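Local coordinates for protein predicted ATPase of the ABC class (Vibrio vulnificus, PDB 5D6A) that probably binds and hydrolyses ATP as a dimeric ATPase of the ABC class, and is captured here with the non-hydrolysable analogue AMP-PNP, at residues T333-S338 with R565-Q570; A344-E349 with L497-Q502; S350-A355 with P460-H465. All coordinates share one frame; numbering follows the deposited sequence.

Contact 1: T333-S338 with R565-Q570; sequences TTQDAS and RMRKSQ. With NA (sodium ion), chain B; ANP (phosphoaminophosphonic acid-adenylate ester), chain C.
Arg567 lies across the bent side chain of Gln335, and most atoms along it meet the amide oxygen. CB is 3.4 Å from Gln335 OE1, CG passes the same oxygen at 3.3 Å and CD at 3.4 Å. NE and CZ are farther from it. With chi2 and chi3 near 180° the arginine runs straight from CG to NE, which carries the guanidinium past OE1 to the backbone of Gln335. There NH1 donates twice, to Gln335 O at 2.7 Å and to Gln335 OE1 at 2.8 Å. Both acceptors lie close to the guanidinium plane, but the amide plane is turned 49° from it, and the donor stands tilted from both carbonyl planes. NH2 turns instead to Gly308 O. A longer bond returns across the contact, Gln335 NE2 to Arg567 O at 3.3 Å, in the plane of that carbonyl and on a lone pair. Beyond Gln335, Asp336 O accepts from the ribose O3' of AMP-PNP at 2.6 Å and Ser338 OG binds the sodium ion at 2.4 Å. The nucleotide also accepts from the backbone amides of Gly270 and Lys271 of the second subunit, consistent with a P-loop in a shared ABC dimer site. Gln335 follows strand 332-334 and packs on His312 of strand 311-312. Arg567, between helix 556-564 and strand 571-572, packs on Cys310, while flanking Met566 and Lys568 touch Ile472 of helix 468-475.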
loop_
_atom_site.group_PDB
_atom_site.type_symbol
_atom_site.label_atom_id
_atom_site.label_comp_id
_atom_site.label_asym_id
_atom_site.label_seq_id
_atom_site.Cartn_x
_atom_site.Cartn_y
_atom_site.Cartn_z
ATOM N N THR A 333 -22.760 -1.134 9.881
ATOM C CA THR A 333 -22.399 -1.576 8.537
ATOM C C THR A 333 -22.039 -0.367 7.672
ATOM O O THR A 333 -22.695 0.668 7.755
ATOM C CB THR A 333 -23.565 -2.342 7.874
ATOM O OG1 THR A 333 -23.902 -3.489 8.665
ATOM C CG2 THR A 333 -23.200 -2.792 6.465
ATOM N N THR A 334 -20.999 -0.503 6.848
ATOM C CA THR A 334 -20.563 0.585 5.965
ATOM C C THR A 334 -19.577 0.105 4.895
ATOM O O THR A 334 -19.030 -0.990 4.993
ATOM C CB THR A 334 -19.900 1.726 6.764
ATOM O OG1 THR A 334 -19.582 2.813 5.887
ATOM C CG2 THR A 334 -18.633 1.242 7.446
ATOM N N GLN A 335 -19.367 0.942 3.879
ATOM C CA GLN A 335 -18.436 0.659 2.782
ATOM C C GLN A 335 -17.283 1.672 2.733
ATOM O O GLN A 335 -16.443 1.624 1.834
ATOM C CB GLN A 335 -19.190 0.646 1.447
ATOM C CG GLN A 335 -20.062 -0.584 1.233
ATOM C CD GLN A 335 -19.244 -1.845 0.984
ATOM O OE1 GLN A 335 -18.175 -1.795 0.374
ATOM N NE2 GLN A 335 -19.755 -2.984 1.438
ATOM N N ASP A 336 -17.247 2.577 3.707
ATOM C CA ASP A 336 -16.206 3.601 3.787
ATOM C C ASP A 336 -16.079 4.023 5.252
ATOM O O ASP A 336 -16.599 5.058 5.665
ATOM C CB ASP A 336 -16.576 4.785 2.891
ATOM C CG ASP A 336 -15.448 5.791 2.738
ATOM O OD1 ASP A 336 -14.498 5.775 3.549
ATOM O OD2 ASP A 336 -15.516 6.609 1.798
ATOM N N ALA A 337 -15.374 3.205 6.028
ATOM C CA ALA A 337 -15.218 3.423 7.465
ATOM C C ALA A 337 -14.215 4.500 7.870
ATOM O O ALA A 337 -13.161 4.664 7.254
ATOM C CB ALA A 337 -14.857 2.112 8.148
ATOM N N SER A 338 -14.567 5.201 8.944
ATOM C CA SER A 338 -13.749 6.260 9.530
ATOM C C SER A 338 -12.489 5.690 10.197
ATOM O O SER A 338 -12.251 4.486 10.161
ATOM C CB SER A 338 -14.593 7.035 10.555
ATOM O OG SER A 338 -13.811 7.928 11.325
ATOM N N ARG A 565 -13.084 -7.681 5.403
ATOM C CA ARG A 565 -12.809 -6.565 4.494
ATOM C C ARG A 565 -13.296 -6.803 3.069
ATOM O O ARG A 565 -13.102 -5.948 2.202
ATOM C CB ARG A 565 -11.314 -6.253 4.498
ATOM C CG ARG A 565 -10.851 -5.686 5.827
ATOM C CD ARG A 565 -9.340 -5.667 5.973
ATOM N NE ARG A 565 -8.964 -5.000 7.213
ATOM C CZ ARG A 565 -9.032 -5.555 8.422
ATOM N NH1 ARG A 565 -8.675 -4.852 9.487
ATOM N NH2 ARG A 565 -9.466 -6.802 8.578
HETATM N N MSE A 566 -13.922 -7.954 2.824
HETATM C CA MSE A 566 -14.473 -8.258 1.502
HETATM C C MSE A 566 -15.813 -7.577 1.464
HETATM O O MSE A 566 -16.676 -7.840 2.301
HETATM C CB MSE A 566 -14.585 -9.759 1.275
HETATM C CG MSE A 566 -14.390 -10.102 -0.194
HETATM SE SE MSE A 566 -16.114 -10.597 -0.993
HETATM C CE MSE A 566 -16.290 -12.359 -0.134
ATOM N N ARG A 567 -15.996 -6.708 0.478
ATOM C CA ARG A 567 -17.206 -5.880 0.366
ATOM C C ARG A 567 -18.529 -6.598 0.074
ATOM O O ARG A 567 -19.598 -6.011 0.263
ATOM C CB ARG A 567 -16.950 -4.771 -0.658
ATOM C CG ARG A 567 -15.763 -3.908 -0.254
ATOM C CD ARG A 567 -15.400 -2.845 -1.269
ATOM N NE ARG A 567 -14.315 -2.004 -0.764
ATOM C CZ ARG A 567 -14.480 -0.944 0.029
ATOM N NH1 ARG A 567 -15.695 -0.571 0.429
ATOM N NH2 ARG A 567 -13.423 -0.249 0.431
ATOM N N LYS A 568 -18.465 -7.852 -0.369
ATOM C CA LYS A 568 -19.680 -8.619 -0.670
ATOM C C LYS A 568 -20.049 -9.603 0.443
ATOM O O LYS A 568 -21.162 -10.128 0.459
ATOM C CB LYS A 568 -19.514 -9.395 -1.977
ATOM C CG LYS A 568 -19.238 -8.545 -3.210
ATOM C CD LYS A 568 -20.411 -7.653 -3.571
ATOM C CE LYS A 568 -20.139 -6.909 -4.868
ATOM N NZ LYS A 568 -21.269 -6.026 -5.257
ATOM N N SER A 569 -19.121 -9.865 1.360
ATOM C CA SER A 569 -19.383 -10.796 2.458
ATOM C C SER A 569 -20.715 -10.516 3.146
ATOM O O SER A 569 -21.045 -9.363 3.432
ATOM C CB SER A 569 -18.265 -10.731 3.501
ATOM O OG SER A 569 -17.037 -11.186 2.973
ATOM N N GLN A 570 -21.473 -11.579 3.404
ATOM C CA GLN A 570 -22.758 -11.461 4.085
ATOM C C GLN A 570 -22.683 -11.993 5.517
ATOM O O GLN A 570 -22.549 -13.199 5.739
ATOM C CB GLN A 570 -23.865 -12.196 3.325
ATOM C CG GLN A 570 -24.225 -11.593 1.978
ATOM C CD GLN A 570 -25.486 -12.202 1.383
ATOM O OE1 GLN A 570 -26.253 -12.877 2.073
ATOM N NE2 GLN A 570 -25.715 -11.951 0.100
HETATM NA NA NA B . -13.208 9.310 13.224
HETATM P PG ANP C . -11.652 10.938 10.621
HETATM O O1G ANP C . -11.158 12.217 9.996
HETATM O O2G ANP C . -10.761 9.746 10.351
HETATM O O3G ANP C . -12.046 11.117 12.067
HETATM P PB ANP C . -14.712 10.969 10.411
HETATM O O1B ANP C . -14.797 12.456 10.576
HETATM O O2B ANP C . -14.907 10.114 11.642
HETATM N N3B ANP C . -13.133 10.571 9.752
HETATM P PA ANP C . -15.555 10.164 7.842
HETATM O O1A ANP C . -15.728 11.354 6.938
HETATM O O2A ANP C . -14.254 9.400 7.800
HETATM O O3A ANP C . -15.871 10.590 9.361
HETATM O "O5'" ANP C . -16.731 9.115 7.545
HETATM C "C5'" ANP C . -18.089 9.531 7.540
HETATM C "C4'" ANP C . -18.925 8.566 6.711
HETATM O "O4'" ANP C . -20.109 9.241 6.278
HETATM C "C3'" ANP C . -18.217 8.082 5.454
HETATM O "O3'" ANP C . -18.559 6.714 5.190
HETATM C "C2'" ANP C . -18.724 8.994 4.359
HETATM O "O2'" ANP C . -18.827 8.313 3.104
HETATM C "C1'" ANP C . -20.082 9.467 4.868
HETATM N N9 ANP C . -20.308 10.906 4.586
HETATM C C8 ANP C . -19.440 11.919 4.794
HETATM N N7 ANP C . -19.990 13.101 4.414
HETATM C C5 ANP C . -21.231 12.848 3.958
HETATM C C6 ANP C . -22.351 13.643 3.406
HETATM N N6 ANP C . -22.246 14.983 3.265
HETATM N N1 ANP C . -23.479 12.986 3.050
HETATM C C2 ANP C . -23.601 11.648 3.186
HETATM N N3 ANP C . -22.614 10.872 3.682
HETATM C C4 ANP C . -21.433 11.403 4.077
#

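Contact 2: A344-E349 with L497-Q502; sequences AAWLQE and LSALEQ
Trp346 reaches Ala499 and Leu500 because its chi1 of -161° sets CG anti to the backbone N, carrying the indole outward from helix 339-352 with its six-membered ring leading. On the other side, Leu500 has chi1 -54°, and its chi2 of 180° puts CD1 anti to CA, leaving CD2 as the branch turned to the tryptophan. The leading carbon CH2 lies 3.5 Å from Ala499 O, with that oxygen at the ring edge and in its plane. This is a polar atom beside an aromatic C-H edge, with no hydrogen bond across the segments. The methyl of Ala499 meets the same end of the indole, CB standing 3.8 Å from CH2 of Trp346. Leu500 CD2 comes obliquely to CZ2 of Trp346, at 3.7 Å. Leu500 is also the centre of an inverse gamma turn, so the backbone bends at this residue. The contact is buried and its side-chain touches are apolar, though Arg565 makes a cation-pi contact with the same indole. It joins the helix 339-352 to the loop between strand 493-496 and helix 506-519. Met301 of strand 301-302, together with Ile303 and Arg304, also packs on Trp346, while Leu500 rests on Ala561 of helix 556-564.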
loop_
_atom_site.group_PDB
_atom_site.type_symbol
_atom_site.label_atom_id
_atom_site.label_comp_id
_atom_site.label_asym_id
_atom_site.label_seq_id
_atom_site.Cartn_x
_atom_site.Cartn_y
_atom_site.Cartn_z
ATOM N N ALA A 344 -11.952 0.604 15.934
ATOM C CA ALA A 344 -12.882 0.024 16.904
ATOM C C ALA A 344 -13.447 -1.282 16.344
ATOM O O ALA A 344 -13.540 -2.294 17.049
ATOM C CB ALA A 344 -14.009 1.000 17.210
ATOM N N ALA A 345 -13.817 -1.246 15.067
ATOM C CA ALA A 345 -14.338 -2.418 14.390
ATOM C C ALA A 345 -13.286 -3.516 14.395
ATOM O O ALA A 345 -13.574 -4.645 14.780
ATOM C CB ALA A 345 -14.740 -2.070 12.968
ATOM N N TRP A 346 -12.063 -3.172 13.991
ATOM C CA TRP A 346 -10.958 -4.134 13.947
ATOM C C TRP A 346 -10.808 -4.781 15.319
ATOM O O TRP A 346 -10.656 -5.998 15.441
ATOM C CB TRP A 346 -9.634 -3.439 13.603
ATOM C CG TRP A 346 -8.559 -4.372 13.093
ATOM C CD1 TRP A 346 -8.408 -5.702 13.386
ATOM C CD2 TRP A 346 -7.430 -4.016 12.289
ATOM N NE1 TRP A 346 -7.297 -6.203 12.756
ATOM C CE2 TRP A 346 -6.671 -5.187 12.086
ATOM C CE3 TRP A 346 -7.005 -2.828 11.694
ATOM C CZ2 TRP A 346 -5.510 -5.201 11.319
ATOM C CZ3 TRP A 346 -5.850 -2.844 10.935
ATOM C CH2 TRP A 346 -5.116 -4.022 10.756
ATOM N N LEU A 347 -10.846 -3.945 16.354
ATOM C CA LEU A 347 -10.702 -4.415 17.723
ATOM C C LEU A 347 -11.747 -5.479 18.039
ATOM O O LEU A 347 -11.405 -6.599 18.420
ATOM C CB LEU A 347 -10.798 -3.239 18.703
ATOM C CG LEU A 347 -10.703 -3.547 20.201
ATOM C CD1 LEU A 347 -9.482 -4.383 20.527
ATOM C CD2 LEU A 347 -10.682 -2.253 20.996
ATOM N N GLN A 348 -13.015 -5.130 17.849
ATOM C CA GLN A 348 -14.112 -6.052 18.119
ATOM C C GLN A 348 -13.975 -7.340 17.306
ATOM O O GLN A 348 -14.199 -8.432 17.826
ATOM C CB GLN A 348 -15.453 -5.391 17.809
ATOM C CG GLN A 348 -16.652 -6.221 18.239
ATOM C CD GLN A 348 -16.704 -6.436 19.742
ATOM O OE1 GLN A 348 -16.382 -5.539 20.527
ATOM N NE2 GLN A 348 -17.126 -7.624 20.152
ATOM N N GLU A 349 -13.607 -7.203 16.034
ATOM C CA GLU A 349 -13.432 -8.354 15.149
ATOM C C GLU A 349 -12.370 -9.311 15.671
ATOM O O GLU A 349 -12.496 -10.525 15.522
ATOM C CB GLU A 349 -13.071 -7.895 13.735
ATOM C CG GLU A 349 -14.212 -7.204 13.000
ATOM C CD GLU A 349 -13.777 -6.520 11.709
ATOM O OE1 GLU A 349 -12.561 -6.302 11.511
ATOM O OE2 GLU A 349 -14.660 -6.178 10.894
ATOM N N LEU A 497 -5.760 -5.949 1.506
ATOM C CA LEU A 497 -5.184 -6.507 2.725
ATOM C C LEU A 497 -3.931 -5.747 3.169
ATOM O O LEU A 497 -3.115 -6.281 3.916
ATOM C CB LEU A 497 -4.837 -7.982 2.503
ATOM C CG LEU A 497 -5.972 -8.914 2.052
ATOM C CD1 LEU A 497 -5.439 -10.327 1.834
ATOM C CD2 LEU A 497 -7.113 -8.934 3.057
ATOM N N SER A 498 -3.801 -4.497 2.726
ATOM C CA SER A 498 -2.646 -3.660 3.060
ATOM C C SER A 498 -2.442 -3.485 4.558
ATOM O O SER A 498 -1.316 -3.549 5.046
ATOM C CB SER A 498 -2.807 -2.274 2.441
ATOM O OG SER A 498 -2.914 -2.355 1.036
ATOM N N ALA A 499 -3.537 -3.254 5.276
ATOM C CA ALA A 499 -3.485 -3.030 6.723
ATOM C C ALA A 499 -2.942 -4.226 7.498
ATOM O O ALA A 499 -2.353 -4.056 8.561
ATOM C CB ALA A 499 -4.859 -2.648 7.247
ATOM N N LEU A 500 -3.150 -5.428 6.970
ATOM C CA LEU A 500 -2.670 -6.642 7.615
ATOM C C LEU A 500 -1.177 -6.752 7.339
ATOM O O LEU A 500 -0.744 -7.526 6.484
ATOM C CB LEU A 500 -3.411 -7.867 7.069
ATOM C CG LEU A 500 -4.942 -7.818 7.119
ATOM C CD1 LEU A 500 -5.526 -9.099 6.542
ATOM C CD2 LEU A 500 -5.446 -7.594 8.535
ATOM N N GLU A 501 -0.396 -5.964 8.071
ATOM C CA GLU A 501 1.053 -5.928 7.878
ATOM C C GLU A 501 1.781 -7.138 8.453
ATOM O O GLU A 501 2.945 -7.364 8.142
ATOM C CB GLU A 501 1.647 -4.628 8.428
ATOM C CG GLU A 501 1.518 -4.420 9.931
ATOM C CD GLU A 501 2.112 -3.094 10.377
ATOM O OE1 GLU A 501 2.487 -2.280 9.503
ATOM O OE2 GLU A 501 2.202 -2.861 11.600
ATOM N N GLN A 502 1.101 -7.905 9.297
ATOM C CA GLN A 502 1.696 -9.110 9.866
ATOM C C GLN A 502 1.857 -10.224 8.833
ATOM O O GLN A 502 2.704 -11.095 9.006
ATOM C CB GLN A 502 0.880 -9.616 11.053
ATOM C CG GLN A 502 1.101 -8.836 12.336
ATOM C CD GLN A 502 0.217 -9.329 13.461
ATOM O OE1 GLN A 502 -1.002 -9.318 13.343
ATOM N NE2 GLN A 502 0.824 -9.740 14.566
#

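Contact 3: S350-A355 with P460-H465; sequences SVEAGA and PPRALH
The carboxylate of Glu352 and the guanidinium of Arg462 meet edge to edge, their planes 32° apart. Glu352 OE1 lies at the guanidinium edge and in its plane, and Arg462 grips the acid side-on with two nitrogens: NH2 reaches OE1 at 3.1 Å and NE reaches OE2 of Glu352, also at 3.1 Å. Both approach on the syn side, each somewhat out of the carboxylate plane. From the other side of that plane, and well above it, Arg462 N bonds to Glu352 OE2 at 2.8 Å, almost straight at 177°. OE2 therefore takes two donors from one residue. A turn in the arginine at chi3, -64°, folds the guanidinium back toward the acid that its own main chain also holds. On the same side as that amide, CG of Glu352 touches CB of Pro461 at 3.9 Å, so the proline packs on the methylene part of the side chain. Gly354, in a Schellman motif, leaves the helical path two residues past the glutamate. Arg462 has further partners: NH1 donates to His312 O, NH2 also to Asn564 OD1, and Phe571 makes a cation-pi contact with it. With three bonds from one residue, the acid is probably held as a carboxylate; the paired side-chain bonds and the backbone amide together probably fix its rotation and tie the helix end to the segment leading into strand 463-465.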
loop_
_atom_site.group_PDB
_atom_site.type_symbol
_atom_site.label_atom_id
_atom_site.label_comp_id
_atom_site.label_asym_id
_atom_site.label_seq_id
_atom_site.Cartn_x
_atom_site.Cartn_y
_atom_site.Cartn_z
ATOM N N SER A 350 -11.328 -8.762 16.288
ATOM C CA SER A 350 -10.244 -9.583 16.837
ATOM C C SER A 350 -10.725 -10.380 18.060
ATOM O O SER A 350 -10.369 -11.549 18.237
ATOM C CB SER A 350 -9.050 -8.700 17.196
ATOM O OG SER A 350 -8.660 -7.920 16.077
ATOM N N VAL A 351 -11.534 -9.742 18.898
ATOM C CA VAL A 351 -12.086 -10.415 20.063
ATOM C C VAL A 351 -12.978 -11.555 19.577
ATOM O O VAL A 351 -12.880 -12.682 20.061
ATOM C CB VAL A 351 -12.909 -9.454 20.945
ATOM C CG1 VAL A 351 -13.548 -10.210 22.107
ATOM C CG2 VAL A 351 -12.038 -8.313 21.454
ATOM N N GLU A 352 -13.823 -11.252 18.592
ATOM C CA GLU A 352 -14.737 -12.233 18.014
ATOM C C GLU A 352 -13.978 -13.480 17.560
ATOM O O GLU A 352 -14.398 -14.602 17.831
ATOM C CB GLU A 352 -15.481 -11.631 16.814
ATOM C CG GLU A 352 -16.693 -12.437 16.349
ATOM C CD GLU A 352 -17.253 -11.962 15.017
ATOM O OE1 GLU A 352 -16.483 -11.865 14.038
ATOM O OE2 GLU A 352 -18.474 -11.723 14.932
ATOM N N ALA A 353 -12.852 -13.269 16.885
ATOM C CA ALA A 353 -12.029 -14.366 16.354
ATOM C C ALA A 353 -11.189 -15.096 17.408
ATOM O O ALA A 353 -10.508 -16.070 17.088
ATOM C CB ALA A 353 -11.126 -13.844 15.241
ATOM N N GLY A 354 -11.209 -14.617 18.648
ATOM C CA GLY A 354 -10.467 -15.272 19.724
ATOM C C GLY A 354 -8.997 -14.907 19.831
ATOM O O GLY A 354 -8.161 -15.770 20.103
ATOM N N ALA A 355 -8.678 -13.631 19.622
ATOM C CA ALA A 355 -7.301 -13.156 19.742
ATOM C C ALA A 355 -6.996 -12.958 21.218
ATOM O O ALA A 355 -7.798 -12.363 21.944
ATOM C CB ALA A 355 -7.119 -11.851 18.989
ATOM N N PRO A 460 -22.408 -12.755 20.786
ATOM C CA PRO A 460 -22.276 -13.970 19.990
ATOM C C PRO A 460 -21.658 -13.606 18.641
ATOM O O PRO A 460 -21.937 -12.524 18.123
ATOM C CB PRO A 460 -23.722 -14.446 19.817
ATOM C CG PRO A 460 -24.561 -13.234 20.029
ATOM C CD PRO A 460 -23.819 -12.401 21.031
ATOM N N PRO A 461 -20.826 -14.494 18.067
ATOM C CA PRO A 461 -20.212 -14.141 16.789
ATOM C C PRO A 461 -21.239 -13.971 15.680
ATOM O O PRO A 461 -22.305 -14.587 15.725
ATOM C CB PRO A 461 -19.290 -15.337 16.484
ATOM C CG PRO A 461 -19.250 -16.166 17.727
ATOM C CD PRO A 461 -20.517 -15.878 18.465
ATOM N N ARG A 462 -20.922 -13.129 14.701
ATOM C CA ARG A 462 -21.808 -12.914 13.565
ATOM C C ARG A 462 -21.820 -14.172 12.718
ATOM O O ARG A 462 -20.781 -14.806 12.527
ATOM C CB ARG A 462 -21.303 -11.770 12.688
ATOM C CG ARG A 462 -21.229 -10.407 13.353
ATOM C CD ARG A 462 -20.387 -9.469 12.497
ATOM N NE ARG A 462 -19.002 -9.942 12.409
ATOM C CZ ARG A 462 -18.072 -9.445 11.596
ATOM N NH1 ARG A 462 -18.355 -8.450 10.761
ATOM N NH2 ARG A 462 -16.850 -9.961 11.605
ATOM N N ALA A 463 -22.987 -14.532 12.207
ATOM C CA ALA A 463 -23.087 -15.693 11.342
ATOM C C ALA A 463 -22.633 -15.292 9.938
ATOM O O ALA A 463 -22.858 -14.162 9.510
ATOM C CB ALA A 463 -24.514 -16.215 11.318
ATOM N N LEU A 464 -21.984 -16.213 9.231
ATOM C CA LEU A 464 -21.515 -15.959 7.870
ATOM C C LEU A 464 -22.388 -16.708 6.869
ATOM O O LEU A 464 -22.747 -17.860 7.100
ATOM C CB LEU A 464 -20.064 -16.420 7.713
ATOM C CG LEU A 464 -19.433 -16.292 6.319
ATOM C CD1 LEU A 464 -19.380 -14.841 5.862
ATOM C CD2 LEU A 464 -18.039 -16.898 6.315
ATOM N N HIS A 465 -22.725 -16.053 5.759
ATOM C CA HIS A 465 -23.527 -16.687 4.715
ATOM C C HIS A 465 -22.556 -17.421 3.789
ATOM O O HIS A 465 -22.213 -16.922 2.714
ATOM C CB HIS A 465 -24.320 -15.650 3.915
ATOM C CG HIS A 465 -25.430 -16.237 3.098
ATOM N ND1 HIS A 465 -26.674 -15.653 2.998
ATOM C CD2 HIS A 465 -25.504 -17.394 2.400
ATOM C CE1 HIS A 465 -27.451 -16.399 2.234
ATOM N NE2 HIS A 465 -26.766 -17.465 1.863
#

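Overall arrangement
Helix 339-352 joins the three sites: contact 1 lies just before it in the chain, contact 2 uses its middle and contact 3 its end. The centres of contacts 1 and 2 are about 13 Å apart, as are those of 2 and 3, and those of 1 and 3 about 15 Å. Arg565 links 1 and 2 through Trp346, and the main chains of Gln570 and His465 link 1 and 3, Gln570 O lying 2.9 Å from His465 N. Contact 1 adjoins the nucleotide through Asp336 and Ser338, whereas the side chain of Trp346 is about 13 Å from AMP-PNP. Contacts 1 and 2 connect the P-loop and C-terminal family regions.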